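Local coordinates for protein exotoxin 3 (Staphylococcus aureus, PDB 2Z8L) that binds the sialylated glycan sialyl Lewis X and belongs to the superantigen-like branch of the staphylococcal toxins, built from an OB fold and a beta-grasp domain, at residues N111-V116 against H132-E137; F115-E120 against R149-Q154; V170-G175 against R198-M203. One frame throughout, in Å; residues are numbered along the deposited sequence.

Contact 1. Residues N111-V116 against H132-E137; sequences NAPKFV and HYIYKE. Unlike the reference sequence in segment 111-116: Asn111 (reference Ser), Lys114 (reference Arg). Unlike the reference sequence in segment 132-137: His132 (reference Tyr).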
loop_
_atom_site.group_PDB
_atom_site.type_symbol
_atom_site.label_atom_id
_atom_site.label_comp_id
_atom_site.label_asym_id
_atom_site.label_seq_id
_atom_site.Cartn_x
_atom_site.Cartn_y
_atom_site.Cartn_z
ATOM N N ASN A 111 -10.954 -11.556 4.973
ATOM C CA ASN A 111 -11.919 -10.490 5.239
ATOM C C ASN A 111 -12.335 -9.920 3.884
ATOM O O ASN A 111 -11.544 -9.903 2.960
ATOM C CB ASN A 111 -11.224 -9.426 6.127
ATOM C CG ASN A 111 -12.140 -8.378 6.714
ATOM O OD1 ASN A 111 -13.362 -8.510 6.728
ATOM N ND2 ASN A 111 -11.506 -7.320 7.282
ATOM N N ALA A 112 -13.577 -9.450 3.789
ATOM C CA ALA A 112 -14.134 -8.918 2.525
ATOM C C ALA A 112 -14.931 -7.650 2.846
ATOM O O ALA A 112 -16.151 -7.588 2.616
ATOM C CB ALA A 112 -15.002 -9.927 1.844
ATOM N N PRO A 113 -14.236 -6.639 3.344
ATOM C CA PRO A 113 -14.950 -5.382 3.668
ATOM C C PRO A 113 -15.621 -4.792 2.427
ATOM O O PRO A 113 -15.084 -4.872 1.339
ATOM C CB PRO A 113 -13.837 -4.454 4.172
ATOM C CG PRO A 113 -12.537 -5.057 3.604
ATOM C CD PRO A 113 -12.785 -6.539 3.575
ATOM N N LYS A 114 -16.771 -4.191 2.620
ATOM C CA LYS A 114 -17.373 -3.391 1.552
ATOM C C LYS A 114 -16.491 -2.185 1.190
ATOM O O LYS A 114 -15.893 -1.570 2.058
ATOM C CB LYS A 114 -18.733 -2.906 2.018
ATOM C CG LYS A 114 -19.758 -4.027 2.044
ATOM C CD LYS A 114 -21.150 -3.562 2.283
ATOM C CE LYS A 114 -22.007 -4.684 2.771
ATOM N NZ LYS A 114 -23.458 -4.326 2.957
ATOM N N PHE A 115 -16.430 -1.855 -0.105
ATOM C CA PHE A 115 -15.776 -0.667 -0.607
ATOM C C PHE A 115 -16.875 0.174 -1.251
ATOM O O PHE A 115 -17.378 -0.231 -2.290
ATOM C CB PHE A 115 -14.719 -1.063 -1.659
ATOM C CG PHE A 115 -13.845 0.027 -2.125
ATOM C CD1 PHE A 115 -13.680 1.223 -1.434
ATOM C CD2 PHE A 115 -13.089 -0.170 -3.249
ATOM C CE1 PHE A 115 -12.794 2.203 -1.887
ATOM C CE2 PHE A 115 -12.252 0.815 -3.709
ATOM C CZ PHE A 115 -12.095 1.977 -3.029
ATOM N N VAL A 116 -17.276 1.241 -0.572
ATOM C CA VAL A 116 -18.457 2.060 -1.001
ATOM C C VAL A 116 -17.874 3.243 -1.769
ATOM O O VAL A 116 -17.183 4.082 -1.196
ATOM C CB VAL A 116 -19.298 2.543 0.188
ATOM C CG1 VAL A 116 -20.481 3.307 -0.257
ATOM C CG2 VAL A 116 -19.826 1.352 1.032
ATOM N N HIS A 132 -13.589 -5.497 -1.239
ATOM C CA HIS A 132 -12.176 -5.585 -1.458
ATOM C C HIS A 132 -11.719 -6.738 -0.576
ATOM O O HIS A 132 -11.813 -6.677 0.640
ATOM C CB HIS A 132 -11.466 -4.323 -1.026
ATOM C CG HIS A 132 -9.991 -4.361 -1.229
ATOM N ND1 HIS A 132 -9.419 -4.273 -2.476
ATOM C CD2 HIS A 132 -8.973 -4.491 -0.348
ATOM C CE1 HIS A 132 -8.103 -4.331 -2.350
ATOM N NE2 HIS A 132 -7.805 -4.455 -1.070
ATOM N N TYR A 133 -11.177 -7.737 -1.214
ATOM C CA TYR A 133 -10.744 -8.935 -0.512
ATOM C C TYR A 133 -9.349 -8.763 0.079
ATOM O O TYR A 133 -8.382 -8.408 -0.616
ATOM C CB TYR A 133 -10.804 -10.098 -1.463
ATOM C CG TYR A 133 -12.172 -10.285 -2.036
ATOM C CD1 TYR A 133 -13.226 -10.686 -1.233
ATOM C CD2 TYR A 133 -12.441 -10.009 -3.374
ATOM C CE1 TYR A 133 -14.507 -10.855 -1.715
ATOM C CE2 TYR A 133 -13.739 -10.184 -3.879
ATOM C CZ TYR A 133 -14.770 -10.605 -3.035
ATOM O OH TYR A 133 -16.059 -10.802 -3.524
ATOM N N ILE A 134 -9.222 -9.146 1.370
ATOM C CA ILE A 134 -8.019 -9.009 2.141
ATOM C C ILE A 134 -7.497 -10.409 2.429
ATOM O O ILE A 134 -8.241 -11.236 2.937
ATOM C CB ILE A 134 -8.324 -8.314 3.513
ATOM C CG1 ILE A 134 -8.982 -6.924 3.360
ATOM C CG2 ILE A 134 -7.118 -8.214 4.411
ATOM C CD1 ILE A 134 -8.133 -5.960 2.692
ATOM N N TYR A 135 -6.236 -10.657 2.070
ATOM C CA TYR A 135 -5.602 -11.964 2.270
ATOM C C TYR A 135 -4.559 -11.982 3.361
ATOM O O TYR A 135 -4.046 -13.070 3.671
ATOM C CB TYR A 135 -4.977 -12.457 0.942
ATOM C CG TYR A 135 -6.006 -12.639 -0.150
ATOM C CD1 TYR A 135 -6.559 -13.874 -0.411
ATOM C CD2 TYR A 135 -6.407 -11.572 -0.933
ATOM C CE1 TYR A 135 -7.505 -14.045 -1.410
ATOM C CE2 TYR A 135 -7.338 -11.754 -1.928
ATOM C CZ TYR A 135 -7.881 -12.979 -2.144
ATOM O OH TYR A 135 -8.823 -13.223 -3.142
ATOM N N LYS A 136 -4.273 -10.839 3.961
ATOM C CA LYS A 136 -3.189 -10.727 4.902
ATOM C C LYS A 136 -3.631 -10.301 6.284
ATOM O O LYS A 136 -4.405 -9.385 6.418
ATOM C CB LYS A 136 -2.081 -9.779 4.341
ATOM C CG LYS A 136 -1.280 -10.496 3.250
ATOM C CD LYS A 136 -0.234 -9.622 2.556
ATOM C CE LYS A 136 0.658 -8.799 3.543
ATOM N NZ LYS A 136 1.439 -9.532 4.641
ATOM N N GLU A 137 -3.014 -10.905 7.296
ATOM C CA GLU A 137 -3.225 -10.525 8.671
ATOM C C GLU A 137 -2.700 -9.152 8.951
ATOM O O GLU A 137 -3.305 -8.435 9.730
ATOM C CB GLU A 137 -2.531 -11.509 9.621
ATOM C CG GLU A 137 -3.111 -12.878 9.565
ATOM C CD GLU A 137 -2.169 -13.956 10.127
ATOM O OE1 GLU A 137 -1.076 -13.607 10.652
ATOM O OE2 GLU A 137 -2.522 -15.121 9.967
#
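The hairpin of strands 114-121 and 124-131 in the beta-grasp domain is prolonged beyond its regular end by residues 111-113, which run antiparallel to 132-134. Three backbone hydrogen bonds define the pairing. Pro113 O takes the N-H of His132 at 3.0 Å in a nearly straight bond (165° at the hydrogen). Asn111 and Ile134 form one hydrogen-bonded antiparallel bridge: Ile134 N donates to Asn111 O at 2.9 Å, while the return bond from Asn111 N to Ile134 O is weak at 3.4 Å.

The proline breaks the pattern. With no N-H to offer, Pro113 brings its ring carbon CD to 3.1 Å from His132 O, and this buried carbonyl oxygen has no polar partner in the model. The same CD rests 3.8 Å from Ile134 CG1, the two side chains crossing at about a right angle. Ile134 has CG1 anti to its carbonyl carbon (chi1 -57°), a rotation that brings this branch to the proline ring. On the more open flank the methyl of Ala112 meets Tyr133 CD1 at 3.6 Å and lies almost as near to CE1, approaching the ring obliquely. The Asn111 side chain touches Ile134 only through CB; its amide ND2 is spent on the carbonyls of Gly197 and Ile200, while the side chain of His132 packs on Leu144 and Leu148 of helix 141-155.

The chemistry is therefore mostly that of main-chain polar pairing, with small apolar touches on its flanks. One strong bond at each end holds the two segments together, and the missing proline donor leaves an interruption between them.

Contact 2. Residues F115-E120 against R149-Q154; sequences FVIKKE and RQYLIQ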
loop_
_atom_site.group_PDB
_atom_site.type_symbol
_atom_site.label_atom_id
_atom_site.label_comp_id
_atom_site.label_asym_id
_atom_site.label_seq_id
_atom_site.Cartn_x
_atom_site.Cartn_y
_atom_site.Cartn_z
ATOM N N PHE A 115 -16.430 -1.855 -0.105
ATOM C CA PHE A 115 -15.776 -0.667 -0.607
ATOM C C PHE A 115 -16.875 0.174 -1.251
ATOM O O PHE A 115 -17.378 -0.231 -2.290
ATOM C CB PHE A 115 -14.719 -1.063 -1.659
ATOM C CG PHE A 115 -13.845 0.027 -2.125
ATOM C CD1 PHE A 115 -13.680 1.223 -1.434
ATOM C CD2 PHE A 115 -13.089 -0.170 -3.249
ATOM C CE1 PHE A 115 -12.794 2.203 -1.887
ATOM C CE2 PHE A 115 -12.252 0.815 -3.709
ATOM C CZ PHE A 115 -12.095 1.977 -3.029
ATOM N N VAL A 116 -17.276 1.241 -0.572
ATOM C CA VAL A 116 -18.457 2.060 -1.001
ATOM C C VAL A 116 -17.874 3.243 -1.769
ATOM O O VAL A 116 -17.183 4.082 -1.196
ATOM C CB VAL A 116 -19.298 2.543 0.188
ATOM C CG1 VAL A 116 -20.481 3.307 -0.257
ATOM C CG2 VAL A 116 -19.826 1.352 1.032
ATOM N N ILE A 117 -18.124 3.280 -3.068
ATOM C CA ILE A 117 -17.553 4.246 -3.944
ATOM C C ILE A 117 -18.647 5.217 -4.380
ATOM O O ILE A 117 -19.586 4.813 -5.073
ATOM C CB ILE A 117 -16.966 3.562 -5.137
ATOM C CG1 ILE A 117 -15.890 2.558 -4.681
ATOM C CG2 ILE A 117 -16.380 4.584 -6.137
ATOM C CD1 ILE A 117 -15.643 1.492 -5.659
ATOM N N LYS A 118 -18.484 6.464 -3.989
ATOM C CA LYS A 118 -19.461 7.512 -4.336
ATOM C C LYS A 118 -18.855 8.298 -5.461
ATOM O O LYS A 118 -17.908 9.049 -5.210
ATOM C CB LYS A 118 -19.744 8.398 -3.138
ATOM C CG LYS A 118 -20.526 7.641 -2.069
ATOM C CD LYS A 118 -21.177 8.540 -1.062
ATOM C CE LYS A 118 -22.245 7.773 -0.236
ATOM N NZ LYS A 118 -23.351 8.674 0.297
ATOM N N LYS A 119 -19.407 8.116 -6.670
ATOM C CA LYS A 119 -18.840 8.683 -7.894
ATOM C C LYS A 119 -19.703 9.831 -8.379
ATOM O O LYS A 119 -20.888 9.628 -8.623
ATOM C CB LYS A 119 -18.740 7.603 -8.966
ATOM C CG LYS A 119 -17.980 8.073 -10.244
ATOM C CD LYS A 119 -17.903 7.015 -11.298
ATOM C CE LYS A 119 -17.311 7.577 -12.568
ATOM N NZ LYS A 119 -16.328 8.661 -12.298
ATOM N N GLU A 120 -19.105 11.002 -8.568
ATOM C CA GLU A 120 -19.840 12.129 -9.151
ATOM C C GLU A 120 -20.289 11.790 -10.566
ATOM O O GLU A 120 -19.516 11.272 -11.374
ATOM C CB GLU A 120 -19.005 13.402 -9.131
ATOM C CG GLU A 120 -18.777 13.959 -7.740
ATOM C CD GLU A 120 -18.114 15.364 -7.722
ATOM O OE1 GLU A 120 -18.028 16.049 -8.783
ATOM O OE2 GLU A 120 -17.678 15.780 -6.607
ATOM N N ARG A 149 -6.395 2.661 -5.272
ATOM C CA ARG A 149 -6.293 3.648 -6.390
ATOM C C ARG A 149 -6.219 2.986 -7.752
ATOM O O ARG A 149 -6.894 3.442 -8.681
ATOM C CB ARG A 149 -5.124 4.627 -6.243
ATOM C CG ARG A 149 -5.183 5.460 -4.944
ATOM C CD ARG A 149 -4.320 6.663 -5.058
ATOM N NE ARG A 149 -3.884 7.117 -3.771
ATOM C CZ ARG A 149 -3.434 8.327 -3.498
ATOM N NH1 ARG A 149 -3.391 9.250 -4.441
ATOM N NH2 ARG A 149 -3.015 8.569 -2.267
ATOM N N GLN A 150 -5.401 1.933 -7.893
ATOM C CA GLN A 150 -5.311 1.267 -9.169
ATOM C C GLN A 150 -6.688 0.731 -9.630
ATOM O O GLN A 150 -7.032 0.862 -10.771
ATOM C CB GLN A 150 -4.261 0.161 -9.102
ATOM C CG GLN A 150 -3.933 -0.415 -10.465
ATOM C CD GLN A 150 -2.600 -1.115 -10.507
ATOM O OE1 GLN A 150 -2.540 -2.341 -10.296
ATOM N NE2 GLN A 150 -1.516 -0.359 -10.797
ATOM N N TYR A 151 -7.456 0.176 -8.695
ATOM C CA TYR A 151 -8.806 -0.332 -8.993
ATOM C C TYR A 151 -9.710 0.831 -9.449
ATOM O O TYR A 151 -10.476 0.716 -10.396
ATOM C CB TYR A 151 -9.398 -0.980 -7.783
ATOM C CG TYR A 151 -10.798 -1.452 -7.951
ATOM C CD1 TYR A 151 -11.052 -2.663 -8.563
ATOM C CD2 TYR A 151 -11.856 -0.704 -7.492
ATOM C CE1 TYR A 151 -12.361 -3.092 -8.761
ATOM C CE2 TYR A 151 -13.168 -1.117 -7.670
ATOM C CZ TYR A 151 -13.410 -2.317 -8.300
ATOM O OH TYR A 151 -14.709 -2.718 -8.470
ATOM N N LEU A 152 -9.610 1.971 -8.765
ATOM C CA LEU A 152 -10.437 3.126 -9.120
ATOM C C LEU A 152 -10.055 3.771 -10.453
ATOM O O LEU A 152 -10.905 4.322 -11.177
ATOM C CB LEU A 152 -10.426 4.163 -7.978
ATOM C CG LEU A 152 -11.020 3.731 -6.642
ATOM C CD1 LEU A 152 -10.705 4.803 -5.610
ATOM C CD2 LEU A 152 -12.525 3.455 -6.784
ATOM N N ILE A 153 -8.760 3.727 -10.807
ATOM C CA ILE A 153 -8.310 4.220 -12.073
ATOM C C ILE A 153 -8.848 3.343 -13.200
ATOM O O ILE A 153 -9.320 3.862 -14.229
ATOM C CB ILE A 153 -6.777 4.297 -12.122
ATOM C CG1 ILE A 153 -6.290 5.437 -11.227
ATOM C CG2 ILE A 153 -6.274 4.558 -13.557
ATOM C CD1 ILE A 153 -4.757 5.301 -10.808
ATOM N N GLN A 154 -8.762 2.033 -12.986
ATOM C CA GLN A 154 -9.182 1.049 -14.019
ATOM C C GLN A 154 -10.700 0.980 -14.205
ATOM O O GLN A 154 -11.184 0.668 -15.299
ATOM C CB GLN A 154 -8.685 -0.353 -13.669
ATOM C CG GLN A 154 -7.161 -0.526 -13.675
ATOM C CD GLN A 154 -6.676 -1.835 -13.018
ATOM O OE1 GLN A 154 -7.344 -2.421 -12.136
ATOM N NE2 GLN A 154 -5.471 -2.249 -13.387
#
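The Phe115 ring has Ile117 CG1 over the centre of one face, 3.9 Å above the plane, and Tyr151 CD2 at its edge, near the plane and 4.1 Å from CE2. Leu152 CD2 approaches CZ obliquely. The Tyr151 ring is met at its own edge by Ile117 CD1, which lies 4.1 Å from CE2, whereas Phe115 comes to it at a slant. The two aromatic side chains slide past each other in opposite directions, Tyr151 CD2 meeting the rim of the Phe115 ring.

Leu152 completes the group. Its CD2 methyl is 3.9 Å from Ile117 CD1 and stands within about 4.1 Å of CG1 and CG2 of the same residue, so a single methyl is met by three carbons of the isoleucine. CD1, the other branch, reaches Phe115 CZ at 4.1 Å. With CG anti to the backbone N (chi1 -172°), the Phe115 ring extends toward the helix, and Tyr151 has the same disposition (chi1 176°), so both rings stretch into the gap between the backbones.

That gap is wide: the axes of strand 115-120 and helix 149-154 approach to 12.0 Å. The helix covers the face of the beta-grasp sheet that carries Phe115 and Ile117, and Met203, Ala205 and Ile207 of strand 200-207 continue this layer beside them. Arg149 turns the other way, to Asp145 and to the carbonyl of Lys184, a residue of the glycan pocket.

With no hydrogen bond or charge pair across it, the contact relies on apolar packing of branched side chains against the two rings, at ordinary van der Waals spacings that indicate no strain.

Contact 3. Residues V170-G175 against R198-M203; sequences VIMKDG and RNIEKM. Unlike the reference sequence in segment 170-175: Ile171 (reference Thr). Unlike the reference sequence in segment 198-203: Met203 (reference Ile).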
loop_
_atom_site.group_PDB
_atom_site.type_symbol
_atom_site.label_atom_id
_atom_site.label_comp_id
_atom_site.label_asym_id
_atom_site.label_seq_id
_atom_site.Cartn_x
_atom_site.Cartn_y
_atom_site.Cartn_z
ATOM N N VAL A 170 -10.353 4.246 5.092
ATOM C CA VAL A 170 -10.415 2.852 5.575
ATOM C C VAL A 170 -10.836 2.885 7.035
ATOM O O VAL A 170 -10.201 3.568 7.840
ATOM C CB VAL A 170 -9.033 2.187 5.465
ATOM C CG1 VAL A 170 -9.046 0.809 6.101
ATOM C CG2 VAL A 170 -8.536 2.157 3.966
ATOM N N ILE A 171 -11.939 2.226 7.369
ATOM C CA ILE A 171 -12.540 2.324 8.679
ATOM C C ILE A 171 -12.414 0.962 9.362
ATOM O O ILE A 171 -12.720 -0.098 8.768
ATOM C CB ILE A 171 -14.017 2.715 8.582
ATOM C CG1 ILE A 171 -14.179 4.035 7.822
ATOM C CG2 ILE A 171 -14.606 2.793 10.028
ATOM C CD1 ILE A 171 -15.615 4.297 7.238
ATOM N N MET A 172 -11.957 1.001 10.608
ATOM C CA MET A 172 -11.704 -0.203 11.361
ATOM C C MET A 172 -12.925 -0.546 12.215
ATOM O O MET A 172 -13.797 0.299 12.474
ATOM C CB MET A 172 -10.457 -0.026 12.220
ATOM C CG MET A 172 -9.254 0.519 11.457
ATOM S SD MET A 172 -8.719 -0.626 10.178
ATOM C CE MET A 172 -7.994 -1.951 11.126
ATOM N N LYS A 173 -13.001 -1.803 12.605
ATOM C CA LYS A 173 -14.116 -2.250 13.473
ATOM C C LYS A 173 -14.219 -1.458 14.775
ATOM O O LYS A 173 -15.344 -1.224 15.289
ATOM C CB LYS A 173 -13.988 -3.748 13.722
ATOM C CG LYS A 173 -14.257 -4.552 12.442
ATOM C CD LYS A 173 -14.075 -6.031 12.589
ATOM C CE LYS A 173 -14.405 -6.729 11.277
ATOM N NZ LYS A 173 -13.995 -8.147 11.381
ATOM N N ASP A 174 -13.084 -1.068 15.348
ATOM C CA ASP A 174 -13.097 -0.264 16.585
ATOM C C ASP A 174 -13.383 1.247 16.373
ATOM O O ASP A 174 -13.512 2.005 17.347
ATOM C CB ASP A 174 -11.802 -0.511 17.383
ATOM C CG ASP A 174 -10.591 0.266 16.868
ATOM O OD1 ASP A 174 -10.645 1.024 15.872
ATOM O OD2 ASP A 174 -9.538 0.092 17.517
ATOM N N GLY A 175 -13.543 1.664 15.120
ATOM C CA GLY A 175 -13.894 3.037 14.754
ATOM C C GLY A 175 -12.728 3.920 14.328
ATOM O O GLY A 175 -12.923 5.049 13.825
ATOM N N ARG A 198 -7.657 -8.198 9.404
ATOM C CA ARG A 198 -8.867 -8.843 9.922
ATOM C C ARG A 198 -9.860 -7.835 10.523
ATOM O O ARG A 198 -11.039 -8.159 10.693
ATOM C CB ARG A 198 -8.484 -9.904 10.922
ATOM C CG ARG A 198 -7.786 -11.075 10.303
ATOM C CD ARG A 198 -7.033 -11.920 11.288
ATOM N NE ARG A 198 -6.004 -11.187 11.988
ATOM C CZ ARG A 198 -5.162 -11.756 12.840
ATOM N NH1 ARG A 198 -5.191 -13.071 13.047
ATOM N NH2 ARG A 198 -4.276 -10.996 13.462
ATOM N N ASN A 199 -9.369 -6.652 10.883
ATOM C CA ASN A 199 -10.154 -5.695 11.616
ATOM C C ASN A 199 -10.666 -4.531 10.767
ATOM O O ASN A 199 -11.242 -3.578 11.298
ATOM C CB ASN A 199 -9.366 -5.141 12.803
ATOM C CG ASN A 199 -9.165 -6.158 13.915
ATOM O OD1 ASN A 199 -9.808 -7.198 13.957
ATOM N ND2 ASN A 199 -8.242 -5.857 14.800
ATOM N N ILE A 200 -10.440 -4.550 9.459
ATOM C CA ILE A 200 -11.027 -3.546 8.607
ATOM C C ILE A 200 -12.514 -3.829 8.513
ATOM O O ILE A 200 -12.938 -4.974 8.235
ATOM C CB ILE A 200 -10.380 -3.571 7.190
ATOM C CG1 ILE A 200 -8.904 -3.254 7.274
ATOM C CG2 ILE A 200 -11.077 -2.565 6.255
ATOM C CD1 ILE A 200 -8.105 -3.479 5.977
ATOM N N GLU A 201 -13.319 -2.795 8.720
ATOM C CA GLU A 201 -14.773 -2.917 8.613
ATOM C C GLU A 201 -15.285 -2.589 7.216
ATOM O O GLU A 201 -16.133 -3.285 6.678
ATOM C CB GLU A 201 -15.456 -2.010 9.646
ATOM C CG GLU A 201 -17.010 -2.050 9.641
ATOM C CD GLU A 201 -17.651 -3.450 9.704
ATOM O OE1 GLU A 201 -17.037 -4.427 10.205
ATOM O OE2 GLU A 201 -18.833 -3.570 9.263
ATOM N N LYS A 202 -14.832 -1.467 6.669
ATOM C CA LYS A 202 -15.373 -0.932 5.445
ATOM C C LYS A 202 -14.402 0.109 4.886
ATOM O O LYS A 202 -13.521 0.602 5.588
ATOM C CB LYS A 202 -16.719 -0.309 5.736
ATOM C CG LYS A 202 -17.227 0.615 4.716
ATOM C CD LYS A 202 -18.592 1.128 5.053
ATOM C CE LYS A 202 -18.657 1.822 6.406
ATOM N NZ LYS A 202 -19.915 2.670 6.452
ATOM N N MET A 203 -14.472 0.380 3.586
ATOM C CA MET A 203 -13.665 1.406 2.979
ATOM C C MET A 203 -14.605 2.255 2.152
ATOM O O MET A 203 -15.642 1.761 1.669
ATOM C CB MET A 203 -12.597 0.771 2.127
ATOM C CG MET A 203 -11.793 -0.155 3.001
ATOM S SD MET A 203 -10.495 -0.958 2.191
ATOM C CE MET A 203 -11.398 -1.788 0.959
#
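Strands 170-172 and 200-203 pair antiparallel, with Val170 opposite Met203 and Ile171 opposite Lys202, until a classic beta bulge sets both Glu201 and Lys202 against Ile171. Ile171 O is gripped twice, by Glu201 N at 2.8 Å in the carbonyl plane and by Lys202 N at 3.3 Å, tilted from it; Ile171 N returns a 2.9 Å bond to Lys202 O.

Val170 and Met203 lie side by side on one face, with CG2 4.1 Å from SD, while Ile171 and Lys202 run alongside each other on the other. Past the bulge, the chi2 bend of Met172 (-64°) puts SD 3.9 Å from Ile200 CG1, and the chi3 bend (-71°) turns CE toward Asn199, 3.9 Å from its CB. Lys173, in the type I turn 172-175, accounts for the polar end: its N bonds to Asn199 O at 2.8 Å, and its extended chain passes Glu201 at about a right angle to bring NZ 3.0 Å from Arg198 O.

Strand 200-207 lies centrally in the sheet, between 167-172 and 114-121. Helix 141-155 packs on this strand, Leu148 on Met203 and Leu144 on Ile200, and Met172 packs on Tyr178 of strand 177-181, a residue of the glycan pocket.

Overall arrangement
All three contacts belong to the beta-grasp domain. Contacts 1 and 2 overlap at Phe115 and Val116: contact 1 pairs the residues just before strand 114-121, and contact 2 packs the strand on helix 141-155. Contact 3 adds the neighbouring strand 200-207, tied to the first through Lys114 O to Met203 N (2.9 Å) and Val116 N to Met203 O (2.8 Å). Chemistry follows position: contact 2, buried between sheet and helix, is wholly apolar, whereas contacts 1 and 3, only partly buried, depend on main-chain hydrogen bonds with irregularities, a proline in one and a bulge in the other. Contact 3 also has a lysine bond at its exposed turn, and its Met172 side chain is about 6 Å from the bound sialic acid.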